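Local coordinates for histone fold protein (Methanopyrus kandleri, PDB 1F1E) that is an archaeal histone carrying two histone folds in one chain, pairs with a second copy of itself, and probably binds and compacts DNA, at residues 10-15 with 28-32; 118-122 with 143-147. All blocks are in the same frame, centred on the assembly; numbering follows the deposited sequence.

Interaction 1 of 2, residues 10-15 with 28-32; sequences IERIFR and KDTIY
Ile31 turns its two branches against helix 7-15. Its CG2 sits over one face of the Phe14 ring, 3.7 Å from the centroid and 17° off the normal, a CH-pi contact shifted toward CD2 and CE2. Placing CG1 between the backbone N and the carbonyl carbon (chi1 64°) sets CD1 over the same face, near its root, 3.8 Å from Phe14 CB and 4.0 Å from Ile10 CG2. That same Ile10 methyl also meets the edge of the Tyr32 ring. This is the short first helix of a histone fold packing across the long central helix 25-51, the local axes 108° apart. Outside the apolar layer, Glu11 OE2 forms a salt bridge with Lys28 NZ at 3.5 Å. Arg15 fixes the carboxylate from its own helix: NE and NH1 grip OE2 side-on, NH1 at 2.8 Å, with the oxygen in the guanidinium plane. The two cations, 3.8 Å apart at Arg15 NH1 and Lys28 NZ, thus share one anion. One water joins Glu11 OE1 to the Tyr32 hydroxyl; two more link the carboxylate to Lys28, weakly on the lysine side. Leu23 of strand 22-23 lies against Glu11, Phe14, Arg15 and Lys28.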
ATOM      1  N   ILE A  10      15.638   3.073  15.512  1.00 16.39           N
ATOM      2  CA  ILE A  10      14.839   2.053  14.815  1.00 14.84           C
ATOM      3  C   ILE A  10      14.467   0.911  15.743  1.00 15.74           C
ATOM      4  O   ILE A  10      13.304   0.520  15.845  1.00 18.66           O
ATOM      5  CB  ILE A  10      15.541   1.537  13.570  1.00 15.31           C
ATOM      6  CG1 ILE A  10      15.750   2.675  12.530  1.00 16.07           C
ATOM      7  CG2 ILE A  10      14.809   0.359  12.973  1.00 13.73           C
ATOM      8  CD1 ILE A  10      16.636   2.201  11.393  1.00 17.34           C
ATOM      9  N   GLU A  11      15.480   0.384  16.440  1.00 17.19           N
ATOM     10  CA  GLU A  11      15.177  -0.674  17.364  1.00 18.34           C
ATOM     11  C   GLU A  11      14.239  -0.297  18.493  1.00 18.29           C
ATOM     12  O   GLU A  11      13.378  -1.096  18.720  1.00 20.62           O
ATOM     13  CB  GLU A  11      16.518  -1.142  18.001  1.00 19.05           C
ATOM     14  CG  GLU A  11      16.268  -2.373  18.843  1.00 22.78           C
ATOM     15  CD  GLU A  11      17.486  -2.909  19.528  1.00 23.55           C
ATOM     16  OE1 GLU A  11      18.616  -2.441  19.218  1.00 24.46           O
ATOM     17  OE2 GLU A  11      17.277  -3.786  20.391  1.00 30.20           O
ATOM     18  N   ARG A  12      14.473   0.865  19.143  1.00 17.70           N
ATOM     19  CA  ARG A  12      13.569   1.198  20.249  1.00 18.79           C
ATOM     20  C   ARG A  12      12.110   1.316  19.768  1.00 17.13           C
ATOM     21  O   ARG A  12      11.173   0.913  20.435  1.00 19.00           O
ATOM     22  CB  ARG A  12      13.975   2.459  21.013  1.00 18.70           C
ATOM     23  CG  ARG A  12      15.284   2.287  21.811  1.00 22.01           C
ATOM     24  CD  ARG A  12      15.496   3.557  22.649  1.00 23.47           C
ATOM     25  NE  ARG A  12      15.820   4.669  21.746  1.00 23.99           N
ATOM     26  CZ  ARG A  12      17.025   5.003  21.319  1.00 24.75           C
ATOM     27  NH1 ARG A  12      18.129   4.350  21.677  1.00 26.22           N
ATOM     28  NH2 ARG A  12      17.172   6.025  20.518  1.00 22.71           N
ATOM     29  N   ILE A  13      11.988   1.925  18.571  1.00 15.68           N
ATOM     30  CA  ILE A  13      10.659   2.225  18.081  1.00 15.16           C
ATOM     31  C   ILE A  13       9.984   0.905  17.746  1.00 15.83           C
ATOM     32  O   ILE A  13       8.838   0.663  18.073  1.00 16.37           O
ATOM     33  CB  ILE A  13      10.706   3.217  16.950  1.00 14.66           C
ATOM     34  CG1 ILE A  13      11.174   4.595  17.428  1.00 14.85           C
ATOM     35  CG2 ILE A  13       9.387   3.337  16.235  1.00 15.09           C
ATOM     36  CD1 ILE A  13      11.694   5.472  16.286  1.00 15.09           C
ATOM     37  N   PHE A  14      10.686   0.046  17.016  1.00 16.50           N
ATOM     38  CA  PHE A  14      10.094  -1.270  16.699  1.00 16.68           C
ATOM     39  C   PHE A  14       9.722  -2.011  17.969  1.00 18.48           C
ATOM     40  O   PHE A  14       8.662  -2.626  18.085  1.00 18.91           O
ATOM     41  CB  PHE A  14      11.121  -2.052  15.903  1.00 17.21           C
ATOM     42  CG  PHE A  14      10.643  -3.384  15.418  1.00 14.70           C
ATOM     43  CD1 PHE A  14      10.905  -4.531  16.106  1.00 15.62           C
ATOM     44  CD2 PHE A  14       9.894  -3.470  14.246  1.00 13.54           C
ATOM     45  CE1 PHE A  14      10.478  -5.776  15.670  1.00 15.09           C
ATOM     46  CE2 PHE A  14       9.443  -4.683  13.829  1.00 13.89           C
ATOM     47  CZ  PHE A  14       9.732  -5.834  14.527  1.00 15.00           C
ATOM     48  N   ARG A  15      10.639  -1.932  18.947  1.00 19.95           N
ATOM     49  CA  ARG A  15      10.405  -2.661  20.197  1.00 22.75           C
ATOM     50  C   ARG A  15       9.224  -2.130  20.983  1.00 23.24           C
ATOM     51  O   ARG A  15       8.572  -2.793  21.795  1.00 23.09           O
ATOM     52  CB  ARG A  15      11.717  -2.592  21.004  1.00 25.21           C
ATOM     53  CG  ARG A  15      12.173  -3.717  21.822  1.00 29.86           C
ATOM     54  CD  ARG A  15      13.415  -3.323  22.609  1.00 31.58           C
ATOM     55  NE  ARG A  15      14.628  -3.954  22.070  1.00 32.27           N
ATOM     56  CZ  ARG A  15      14.895  -5.243  22.299  1.00 32.01           C
ATOM     57  NH1 ARG A  15      15.999  -5.786  21.812  1.00 33.73           N
ATOM     58  NH2 ARG A  15      14.063  -5.998  23.005  1.00 32.89           N
ATOM     59  N   LYS A  28      16.675  -7.697  14.213  1.00 21.02           N
ATOM     60  CA  LYS A  28      17.226  -6.349  14.116  1.00 22.33           C
ATOM     61  C   LYS A  28      17.780  -6.159  12.719  1.00 22.70           C
ATOM     62  O   LYS A  28      17.642  -5.097  12.107  1.00 22.15           O
ATOM     63  CB  LYS A  28      18.290  -6.144  15.204  1.00 23.72           C
ATOM     64  CG  LYS A  28      17.769  -6.283  16.605  1.00 23.49           C
ATOM     65  CD  LYS A  28      18.850  -6.246  17.681  1.00 27.12           C
ATOM     66  CE  LYS A  28      18.330  -6.726  19.006  1.00 27.97           C
ATOM     67  NZ  LYS A  28      19.298  -6.593  20.125  1.00 34.98           N
ATOM     68  N   ASP A  29      18.473  -7.149  12.149  1.00 23.63           N
ATOM     69  CA  ASP A  29      19.047  -7.022  10.833  1.00 26.21           C
ATOM     70  C   ASP A  29      17.957  -6.662   9.813  1.00 23.04           C
ATOM     71  O   ASP A  29      18.112  -5.793   8.936  1.00 24.42           O
ATOM     72  CB  ASP A  29      19.655  -8.310  10.361  1.00 27.92           C
ATOM     73  CG  ASP A  29      20.970  -8.844  10.818  1.00 29.78           C
ATOM     74  OD1 ASP A  29      21.748  -8.037  11.325  1.00 37.87           O
ATOM     75  OD2 ASP A  29      21.177 -10.060  10.664  1.00 33.71           O
ATOM     76  N   THR A  30      16.851  -7.380  10.011  1.00 20.30           N
ATOM     77  CA  THR A  30      15.750  -7.120   9.044  1.00 18.89           C
ATOM     78  C   THR A  30      15.200  -5.711   9.070  1.00 17.96           C
ATOM     79  O   THR A  30      14.987  -5.046   8.052  1.00 17.57           O
ATOM     80  CB  THR A  30      14.634  -8.125   9.278  1.00 17.96           C
ATOM     81  OG1 THR A  30      15.192  -9.452   9.097  1.00 17.63           O
ATOM     82  CG2 THR A  30      13.543  -7.990   8.247  1.00 20.33           C
ATOM     83  N   ILE A  31      14.956  -5.245  10.289  1.00 16.84           N
ATOM     84  CA  ILE A  31      14.399  -3.895  10.493  1.00 17.47           C
ATOM     85  C   ILE A  31      15.417  -2.832  10.134  1.00 18.01           C
ATOM     86  O   ILE A  31      15.024  -1.768   9.675  1.00 17.16           O
ATOM     87  CB  ILE A  31      13.822  -3.660  11.895  1.00 18.46           C
ATOM     88  CG1 ILE A  31      14.827  -3.720  13.019  1.00 20.25           C
ATOM     89  CG2 ILE A  31      12.669  -4.621  12.236  1.00 16.39           C
ATOM     90  CD1 ILE A  31      14.317  -3.321  14.404  1.00 20.22           C
ATOM     91  N   TYR A  32      16.707  -3.046  10.276  1.00 18.14           N
ATOM     92  CA  TYR A  32      17.683  -2.013   9.886  1.00 18.52           C
ATOM     93  C   TYR A  32      17.716  -1.865   8.382  1.00 19.13           C
ATOM     94  O   TYR A  32      17.924  -0.779   7.798  1.00 21.18           O
ATOM     95  CB  TYR A  32      19.033  -2.477  10.411  1.00 19.52           C
ATOM     96  CG  TYR A  32      19.172  -2.483  11.918  1.00 18.70           C
ATOM     97  CD1 TYR A  32      18.416  -1.762  12.800  1.00 21.57           C
ATOM     98  CD2 TYR A  32      20.154  -3.243  12.547  1.00 18.81           C
ATOM     99  CE1 TYR A  32      18.563  -1.761  14.167  1.00 21.62           C
ATOM    100  CE2 TYR A  32      20.369  -3.309  13.877  1.00 19.69           C
ATOM    101  CZ  TYR A  32      19.542  -2.556  14.701  1.00 22.49           C
ATOM    102  OH  TYR A  32      19.778  -2.627  16.032  1.00 25.34           O
TER
HETATM  103  O   HOH W   1      20.607  -0.489  17.776  1.00 33.10           O
HETATM  104  O   HOH W   2      21.092  -3.859  19.194  1.00 41.54           O
HETATM  105  O   HOH W   3      19.206  -4.069  22.318  1.00 48.05           O

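Interaction 2 of 2, residues 118-122 with 143-147; sequences ELGEK and AITYS
In the second histone fold of the chain, the long central helix 102-129 is crossed by the short last helix 137-147, and Leu119 and Lys122 meet Ala143, Ile144, Tyr146 and Ser147 where they pass. The local axes are 9.6 Å apart at 109°. The backbones come nearest at Lys122 and Ala143, where the small methyl lets the helices close up: Ala143 CB touches Lys122 CG and Leu119 CD1, each at 3.8 Å. Leu119 enters next to it, CG anti to the backbone N, and its CD1 rests on the backbone between Ala143 and Ile144, also touching Ile144 CG1. Phe34 of helix 25-51 packs on both Leu119 and Ile144, tying this buried patch to the first histone fold.

Lys122 works along its length. The chain bends at chi2 (67°), passes over Ala143 and carries CE to the Tyr146 ring, 4.2 Å from the centroid and 29° off the normal, an off-centre CH-pi contact nearest CD1 and CE1. The ammonium goes on to a salt bridge with Glu125 on its own helix. Cut back to an alanine, this position is likely to leave the Glu125 carboxylate without its mate and a gap beside the Tyr146 ring. The end of helix 137-147 also faces the second subunit, whose Thr145 packs on Tyr146 and which takes backbone hydrogen bonds with Tyr146 and Ser147. At Ser147, OG turns back to bond Ala143 O at 2.7 Å, while Ser147 N reaches the same oxygen from the opposite face of its carbonyl plane; this hydroxyl oxygen is also 3.6 Å from Leu119 CD1.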
ATOM      1  N   GLU A 118       3.955  -0.498  14.499  1.00 10.62           N
ATOM      2  CA  GLU A 118       2.938  -1.412  14.001  1.00 11.33           C
ATOM      3  C   GLU A 118       3.532  -2.681  13.387  1.00  9.98           C
ATOM      4  O   GLU A 118       3.030  -3.800  13.565  1.00 10.07           O
ATOM      5  CB  GLU A 118       2.061  -0.717  12.994  1.00 12.80           C
ATOM      6  CG  GLU A 118       0.771  -1.384  12.691  0.57 13.70           C
ATOM      7  CD  GLU A 118       0.019  -0.375  11.801  0.57 14.26           C
ATOM      8  OE1 GLU A 118      -1.073   0.089  12.145  0.57 16.81           O
ATOM      9  OE2 GLU A 118       0.611  -0.081  10.743  0.57 12.59           O
ATOM     10  N   LEU A 119       4.652  -2.467  12.729  1.00  9.67           N
ATOM     11  CA  LEU A 119       5.378  -3.664  12.255  1.00  9.61           C
ATOM     12  C   LEU A 119       5.824  -4.554  13.393  1.00  9.94           C
ATOM     13  O   LEU A 119       5.760  -5.787  13.275  1.00 10.99           O
ATOM     14  CB  LEU A 119       6.553  -3.196  11.425  1.00  9.70           C
ATOM     15  CG  LEU A 119       7.232  -4.223  10.537  1.00 10.84           C
ATOM     16  CD1 LEU A 119       6.292  -4.607   9.368  1.00 12.77           C
ATOM     17  CD2 LEU A 119       8.604  -3.745  10.133  1.00 14.09           C
ATOM     18  N   GLY A 120       6.275  -3.955  14.481  1.00 11.05           N
ATOM     19  CA  GLY A 120       6.672  -4.712  15.643  1.00 11.24           C
ATOM     20  C   GLY A 120       5.471  -5.456  16.212  1.00 12.26           C
ATOM     21  O   GLY A 120       5.508  -6.614  16.620  1.00 13.91           O
ATOM     22  N   GLU A 121       4.309  -4.814  16.243  1.00 11.67           N
ATOM     23  CA  GLU A 121       3.124  -5.517  16.718  1.00 14.04           C
ATOM     24  C   GLU A 121       2.796  -6.724  15.861  1.00 13.12           C
ATOM     25  O   GLU A 121       2.422  -7.802  16.339  1.00 14.42           O
ATOM     26  CB  GLU A 121       1.917  -4.596  16.704  1.00 15.94           C
ATOM     27  CG  GLU A 121       2.011  -3.437  17.644  1.00 18.31           C
ATOM     28  CD  GLU A 121       0.895  -2.422  17.513  1.00 20.93           C
ATOM     29  OE1 GLU A 121       1.014  -1.367  18.151  1.00 24.26           O
ATOM     30  OE2 GLU A 121      -0.172  -2.685  16.877  1.00 29.70           O
ATOM     31  N   LYS A 122       2.869  -6.571  14.547  1.00 12.48           N
ATOM     32  CA  LYS A 122       2.564  -7.644  13.660  1.00 11.85           C
ATOM     33  C   LYS A 122       3.582  -8.780  13.797  1.00 12.13           C
ATOM     34  O   LYS A 122       3.227  -9.966  13.803  1.00 12.74           O
ATOM     35  CB  LYS A 122       2.496  -7.121  12.207  1.00 13.28           C
ATOM     36  CG  LYS A 122       1.920  -8.191  11.239  1.00 16.14           C
ATOM     37  CD  LYS A 122       0.464  -8.462  11.529  1.00 20.55           C
ATOM     38  CE  LYS A 122      -0.241  -9.422  10.604  1.00 22.18           C
ATOM     39  NZ  LYS A 122      -1.615  -9.537  11.211  1.00 24.21           N
ATOM     40  N   ALA A 143       5.815 -10.057   8.681  1.00 12.40           N
ATOM     41  CA  ALA A 143       5.128  -8.811   8.945  1.00 11.69           C
ATOM     42  C   ALA A 143       5.275  -7.781   7.829  1.00 10.34           C
ATOM     43  O   ALA A 143       4.308  -7.104   7.435  1.00 10.48           O
ATOM     44  CB  ALA A 143       5.596  -8.226  10.272  1.00 12.72           C
ATOM     45  N   ILE A 144       6.491  -7.683   7.265  1.00 11.27           N
ATOM     46  CA  ILE A 144       6.735  -6.807   6.122  1.00 10.04           C
ATOM     47  C   ILE A 144       5.912  -7.213   4.932  1.00  9.81           C
ATOM     48  O   ILE A 144       5.273  -6.351   4.334  1.00 10.34           O
ATOM     49  CB  ILE A 144       8.249  -6.779   5.868  1.00 10.11           C
ATOM     50  CG1 ILE A 144       9.050  -6.049   6.938  1.00  8.71           C
ATOM     51  CG2 ILE A 144       8.536  -6.207   4.517  1.00 13.26           C
ATOM     52  CD1 ILE A 144      10.537  -6.297   6.945  1.00 11.04           C
ATOM     53  N   THR A 145       5.987  -8.506   4.611  1.00 11.57           N
ATOM     54  CA  THR A 145       5.335  -8.932   3.369  1.00 11.33           C
ATOM     55  C   THR A 145       3.836  -8.732   3.469  1.00 11.58           C
ATOM     56  O   THR A 145       3.195  -8.281   2.529  1.00 11.79           O
ATOM     57  CB  THR A 145       5.685 -10.404   3.154  0.62 12.09           C
ATOM     58  OG1 THR A 145       7.018 -10.491   2.687  0.62 15.94           O
ATOM     59  CG2 THR A 145       4.746 -10.904   2.096  0.62 13.64           C
ATOM     60  N   TYR A 146       3.286  -9.073   4.632  1.00 12.51           N
ATOM     61  CA  TYR A 146       1.851  -9.038   4.810  1.00 14.28           C
ATOM     62  C   TYR A 146       1.442  -7.588   4.790  1.00 13.63           C
ATOM     63  O   TYR A 146       0.591  -7.153   4.027  1.00 14.12           O
ATOM     64  CB  TYR A 146       1.495  -9.733   6.111  1.00 16.86           C
ATOM     65  CG  TYR A 146       0.032  -9.886   6.346  1.00 17.61           C
ATOM     66  CD1 TYR A 146      -0.696  -8.833   6.920  1.00 16.70           C
ATOM     67  CD2 TYR A 146      -0.668 -11.060   6.053  1.00 20.11           C
ATOM     68  CE1 TYR A 146      -2.042  -8.925   7.162  1.00 17.33           C
ATOM     69  CE2 TYR A 146      -2.017 -11.169   6.265  1.00 20.52           C
ATOM     70  CZ  TYR A 146      -2.680 -10.101   6.821  1.00 19.84           C
ATOM     71  OH  TYR A 146      -4.008 -10.197   7.067  1.00 22.83           O
ATOM     72  N   SER A 147       2.063  -6.791   5.674  1.00 13.07           N
ATOM     73  CA  SER A 147       1.543  -5.474   5.872  1.00 14.45           C
ATOM     74  C   SER A 147       1.806  -4.439   4.785  1.00 12.70           C
ATOM     75  O   SER A 147       1.048  -3.472   4.710  1.00 12.23           O
ATOM     76  CB  SER A 147       1.997  -4.954   7.231  1.00 17.24           C
ATOM     77  OG  SER A 147       3.350  -4.628   7.212  1.00 18.32           O
TER

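Along the chain interaction 1 is complete before the residues of interaction 2 begin, and each belongs to a different histone fold: the first joins helices 7-15 and 25-51, the second helices 102-129 and 137-147. Their centres nevertheless lie about 12 Å apart, because the two folds are paired head to tail within one polypeptide. They meet directly, Phe14 CE2 packing at 3.3 Å from Gly120 CA and Thr30 CG2 lying 3.7 Å from Ile144 CD1. The parallel pairing of strand 22-23 with strand 134-135 links the same halves. The chain thus makes by itself the handshake pair that ordinary histones form from two subunits.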